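Local atomic coordinates of WGR domain-containing protein (Bacteroides fragilis, PDB entry 2RA8), a protein that is of unknown function but joins a WGR domain, a module often found in nucleic-acid-binding proteins, to a leucine-rich-repeat domain. Residues M1-D9 / Y65-M76. Numbering follows the deposited sequence.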
loop_
_atom_site.group_PDB
_atom_site.type_symbol
_atom_site.label_atom_id
_atom_site.label_comp_id
_atom_site.label_asym_id
_atom_site.label_seq_id
_atom_site.Cartn_x
_atom_site.Cartn_y
_atom_site.Cartn_z
HETATM N N MSE A 1 -16.426 20.316 24.276
HETATM C CA MSE A 1 -16.674 18.961 24.845
HETATM C C MSE A 1 -16.056 17.911 23.970
HETATM O O MSE A 1 -16.280 17.889 22.754
HETATM C CB MSE A 1 -18.179 18.714 24.981
ATOM N N LYS A 2 -15.274 17.026 24.584
ATOM C CA LYS A 2 -14.606 15.959 23.850
ATOM C C LYS A 2 -15.556 14.970 23.242
ATOM O O LYS A 2 -16.500 14.500 23.885
ATOM C CB LYS A 2 -13.635 15.200 24.755
ATOM C CG LYS A 2 -12.949 14.026 24.065
ATOM C CD LYS A 2 -11.568 13.748 24.657
ATOM C CE LYS A 2 -11.628 13.307 26.110
ATOM N NZ LYS A 2 -10.263 12.937 26.613
ATOM N N ARG A 3 -15.320 14.665 21.976
ATOM C CA ARG A 3 -16.133 13.687 21.284
ATOM C C ARG A 3 -15.215 12.559 20.928
ATOM O O ARG A 3 -14.162 12.761 20.300
ATOM C CB ARG A 3 -16.774 14.307 20.049
ATOM C CG ARG A 3 -17.869 15.307 20.402
ATOM C CD ARG A 3 -19.026 15.163 19.445
ATOM N NE ARG A 3 -19.004 16.171 18.401
ATOM C CZ ARG A 3 -19.525 16.011 17.188
ATOM N NH1 ARG A 3 -20.109 14.866 16.847
ATOM N NH2 ARG A 3 -19.485 17.013 16.322
ATOM N N VAL A 4 -15.596 11.362 21.363
ATOM C CA VAL A 4 -14.804 10.157 21.147
ATOM C C VAL A 4 -15.356 9.260 20.063
ATOM O O VAL A 4 -16.560 9.007 20.003
ATOM C CB VAL A 4 -14.697 9.361 22.459
ATOM C CG1 VAL A 4 -13.706 8.214 22.299
ATOM C CG2 VAL A 4 -14.265 10.294 23.588
ATOM N N PHE A 5 -14.472 8.763 19.208
ATOM C CA PHE A 5 -14.876 7.885 18.109
ATOM C C PHE A 5 -14.041 6.620 18.092
ATOM O O PHE A 5 -12.884 6.625 18.520
ATOM C CB PHE A 5 -14.751 8.630 16.763
ATOM C CG PHE A 5 -15.545 9.911 16.703
ATOM C CD1 PHE A 5 -15.109 11.052 17.370
ATOM C CD2 PHE A 5 -16.726 9.975 15.973
ATOM C CE1 PHE A 5 -15.841 12.239 17.309
ATOM C CE2 PHE A 5 -17.463 11.155 15.910
ATOM C CZ PHE A 5 -17.017 12.287 16.576
ATOM N N VAL A 6 -14.625 5.533 17.589
ATOM C CA VAL A 6 -13.960 4.235 17.544
ATOM C C VAL A 6 -14.087 3.518 16.207
ATOM O O VAL A 6 -15.151 3.522 15.589
ATOM C CB VAL A 6 -14.536 3.311 18.652
ATOM C CG1 VAL A 6 -13.934 1.920 18.543
ATOM C CG2 VAL A 6 -14.252 3.908 20.016
ATOM N N PHE A 7 -12.996 2.898 15.761
ATOM C CA PHE A 7 -12.993 2.144 14.506
ATOM C C PHE A 7 -12.476 0.747 14.766
ATOM O O PHE A 7 -11.378 0.583 15.305
ATOM C CB PHE A 7 -12.094 2.804 13.450
ATOM C CG PHE A 7 -12.152 2.129 12.105
ATOM C CD1 PHE A 7 -13.217 2.363 11.244
ATOM C CD2 PHE A 7 -11.167 1.228 11.719
ATOM C CE1 PHE A 7 -13.301 1.708 10.018
ATOM C CE2 PHE A 7 -11.245 0.569 10.494
ATOM C CZ PHE A 7 -12.314 0.813 9.647
ATOM N N GLN A 8 -13.246 -0.263 14.365
ATOM C CA GLN A 8 -12.865 -1.665 14.570
ATOM C C GLN A 8 -13.153 -2.611 13.423
ATOM O O GLN A 8 -14.294 -2.727 12.973
ATOM C CB GLN A 8 -13.584 -2.243 15.792
ATOM C CG GLN A 8 -13.090 -1.797 17.156
ATOM C CD GLN A 8 -13.958 -2.356 18.261
ATOM O OE1 GLN A 8 -15.148 -2.046 18.335
ATOM N NE2 GLN A 8 -13.380 -3.194 19.118
ATOM N N ASP A 9 -12.117 -3.286 12.937
ATOM C CA ASP A 9 -12.283 -4.301 11.901
ATOM C C ASP A 9 -11.221 -5.351 12.145
ATOM O O ASP A 9 -10.604 -5.352 13.216
ATOM C CB ASP A 9 -12.235 -3.703 10.469
ATOM C CG ASP A 9 -10.873 -3.165 10.072
ATOM O OD1 ASP A 9 -9.915 -3.244 10.861
ATOM O OD2 ASP A 9 -10.775 -2.654 8.940
ATOM N N TYR A 65 -15.525 5.564 11.422
ATOM C CA TYR A 65 -15.415 5.774 12.862
ATOM C C TYR A 65 -16.799 6.005 13.423
ATOM O O TYR A 65 -17.594 6.747 12.843
ATOM C CB TYR A 65 -14.518 6.971 13.150
ATOM C CG TYR A 65 -13.054 6.625 13.180
ATOM C CD1 TYR A 65 -12.412 6.353 14.383
ATOM C CD2 TYR A 65 -12.315 6.546 12.002
ATOM C CE1 TYR A 65 -11.068 6.020 14.416
ATOM C CE2 TYR A 65 -10.973 6.208 12.022
ATOM C CZ TYR A 65 -10.360 5.951 13.234
ATOM O OH TYR A 65 -9.029 5.632 13.256
ATOM N N VAL A 66 -17.103 5.357 14.543
ATOM C CA VAL A 66 -18.413 5.493 15.174
ATOM C C VAL A 66 -18.311 6.217 16.479
ATOM O O VAL A 66 -17.556 5.800 17.366
ATOM C CB VAL A 66 -19.050 4.113 15.440
ATOM C CG1 VAL A 66 -20.445 4.291 16.049
ATOM C CG2 VAL A 66 -19.128 3.324 14.140
ATOM N N GLU A 67 -19.076 7.300 16.621
ATOM C CA GLU A 67 -19.047 8.077 17.859
ATOM C C GLU A 67 -19.470 7.196 19.008
ATOM O O GLU A 67 -20.514 6.527 18.942
ATOM C CB GLU A 67 -19.968 9.296 17.762
ATOM C CG GLU A 67 -19.565 10.397 18.728
ATOM C CD GLU A 67 -20.228 11.727 18.446
ATOM O OE1 GLU A 67 -20.612 11.978 17.279
ATOM O OE2 GLU A 67 -20.344 12.532 19.398
ATOM N N THR A 68 -18.660 7.206 20.068
ATOM C CA THR A 68 -18.865 6.370 21.248
ATOM C C THR A 68 -18.670 7.143 22.541
ATOM O O THR A 68 -17.781 7.987 22.634
ATOM C CB THR A 68 -17.836 5.199 21.240
ATOM O OG1 THR A 68 -17.846 4.556 19.960
ATOM C CG2 THR A 68 -18.160 4.177 22.302
ATOM N N LEU A 69 -19.495 6.857 23.546
ATOM C CA LEU A 69 -19.358 7.514 24.844
ATOM C C LEU A 69 -17.956 7.304 25.348
ATOM O O LEU A 69 -17.423 6.192 25.270
ATOM C CB LEU A 69 -20.330 6.918 25.866
ATOM C CG LEU A 69 -21.800 7.318 25.735
ATOM C CD1 LEU A 69 -22.658 6.458 26.684
ATOM C CD2 LEU A 69 -21.943 8.789 26.073
ATOM N N GLU A 70 -17.352 8.359 25.888
ATOM C CA GLU A 70 -15.984 8.262 26.393
ATOM C C GLU A 70 -15.779 7.164 27.426
ATOM O O GLU A 70 -14.798 6.421 27.357
ATOM C CB GLU A 70 -15.542 9.592 26.993
ATOM C CG GLU A 70 -14.037 9.776 26.977
ATOM C CD GLU A 70 -13.601 11.047 27.664
ATOM O OE1 GLU A 70 -14.370 12.034 27.640
ATOM O OE2 GLU A 70 -12.481 11.063 28.214
ATOM N N GLU A 71 -16.694 7.036 28.382
ATOM C CA GLU A 71 -16.541 6.009 29.409
ATOM C C GLU A 71 -16.547 4.622 28.819
ATOM O O GLU A 71 -15.894 3.717 29.335
ATOM C CB GLU A 71 -17.641 6.132 30.475
ATOM C CG GLU A 71 -19.027 5.736 30.012
ATOM C CD GLU A 71 -20.104 6.253 30.952
ATOM O OE1 GLU A 71 -20.442 7.455 30.873
ATOM O OE2 GLU A 71 -20.595 5.463 31.782
ATOM N N VAL A 72 -17.285 4.438 27.731
ATOM C CA VAL A 72 -17.338 3.141 27.076
ATOM C C VAL A 72 -16.047 2.875 26.328
ATOM O O VAL A 72 -15.403 1.850 26.546
ATOM C CB VAL A 72 -18.535 3.064 26.110
ATOM C CG1 VAL A 72 -18.437 1.826 25.235
ATOM C CG2 VAL A 72 -19.825 3.042 26.910
ATOM N N ALA A 73 -15.656 3.800 25.452
ATOM C CA ALA A 73 -14.426 3.640 24.677
ATOM C C ALA A 73 -13.225 3.428 25.563
ATOM O O ALA A 73 -12.339 2.632 25.242
ATOM C CB ALA A 73 -14.201 4.858 23.779
ATOM N N LYS A 74 -13.177 4.150 26.679
ATOM C CA LYS A 74 -12.068 4.032 27.622
ATOM C C LYS A 74 -11.887 2.627 28.117
ATOM O O LYS A 74 -10.769 2.188 28.347
ATOM C CB LYS A 74 -12.285 4.928 28.846
ATOM C CG LYS A 74 -11.859 6.372 28.677
ATOM C CD LYS A 74 -12.066 7.129 29.983
ATOM C CE LYS A 74 -11.653 8.591 29.869
ATOM N NZ LYS A 74 -12.022 9.361 31.095
ATOM N N GLU A 75 -12.987 1.909 28.304
ATOM C CA GLU A 75 -12.893 0.546 28.799
ATOM C C GLU A 75 -12.841 -0.518 27.727
ATOM O O GLU A 75 -12.683 -1.693 28.034
ATOM C CB GLU A 75 -14.057 0.257 29.750
ATOM C CG GLU A 75 -14.080 1.165 30.965
ATOM C CD GLU A 75 -12.772 1.139 31.730
ATOM O OE1 GLU A 75 -12.324 0.038 32.107
ATOM O OE2 GLU A 75 -12.191 2.221 31.957
HETATM N N MSE A 76 -12.967 -0.127 26.462
HETATM C CA MSE A 76 -12.925 -1.102 25.378
HETATM C C MSE A 76 -11.536 -1.657 25.172
HETATM O O MSE A 76 -10.539 -0.962 25.369
HETATM C CB MSE A 76 -13.424 -0.474 24.068
HETATM C CG MSE A 76 -14.925 -0.218 24.038
HETATM SE SE MSE A 76 -15.524 0.625 22.377
HETATM C CE MSE A 76 -15.474 -0.936 21.231
HETATM O O HOH W 1 -17.945 10.852 22.513
#
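A chi1 of -157° turns the Glu67 side chain away from its own backbone N, and the chain, extended beyond CG, lays CG over one face of the Phe5 ring and carries the carboxylate on to Arg3. Glu67 CG lies 4.0 Å from the centroid of that ring, displaced toward its perimeter, a CH-pi contact. Beyond it, Arg3 NH1 meets Glu67 OE1 at 3.0 Å in a salt bridge; the oxygen lies close to the guanidinium plane but is approached from its syn side 34° out of the carboxylate plane, in a bent bond. A second CH-pi contact sets Phe7 CB squarely above the centre of the Tyr65 ring, 3.5 Å from its centroid, while Tyr65 OH bonds to Lys14 on strand 13-21.

Beneath these side chains, strand 66-67 pairs antiparallel with strand 3-8 and so forms an edge of the five-stranded WGR sheet. Val6 and Val66 exchange both backbone bonds, and Thr68 N continues the pairing to Val4 O at 2.8 Å. Val66 O is gripped twice, by Val6 N and Thr68 OG1 from opposite faces of its carbonyl plane. A water accepts from Val4 N and donates to Thr68 O, bridging the two segments beside the Thr68 N to Val4 O bond.

The sheet face bearing Val4 and Val6 receives helix 70-75: Ala73 CB sits 3.7 Å from Val4 CG1 and also touches Val6 CG2. Phe5, on the other face, packs against helix 46-62. Glu70 OE2 forms salt bridges with Lys2 NZ, at 3.3 Å, and Lys74 NZ, so one carboxylate probably balances charge from both segments while apolar contacts join helix to sheet.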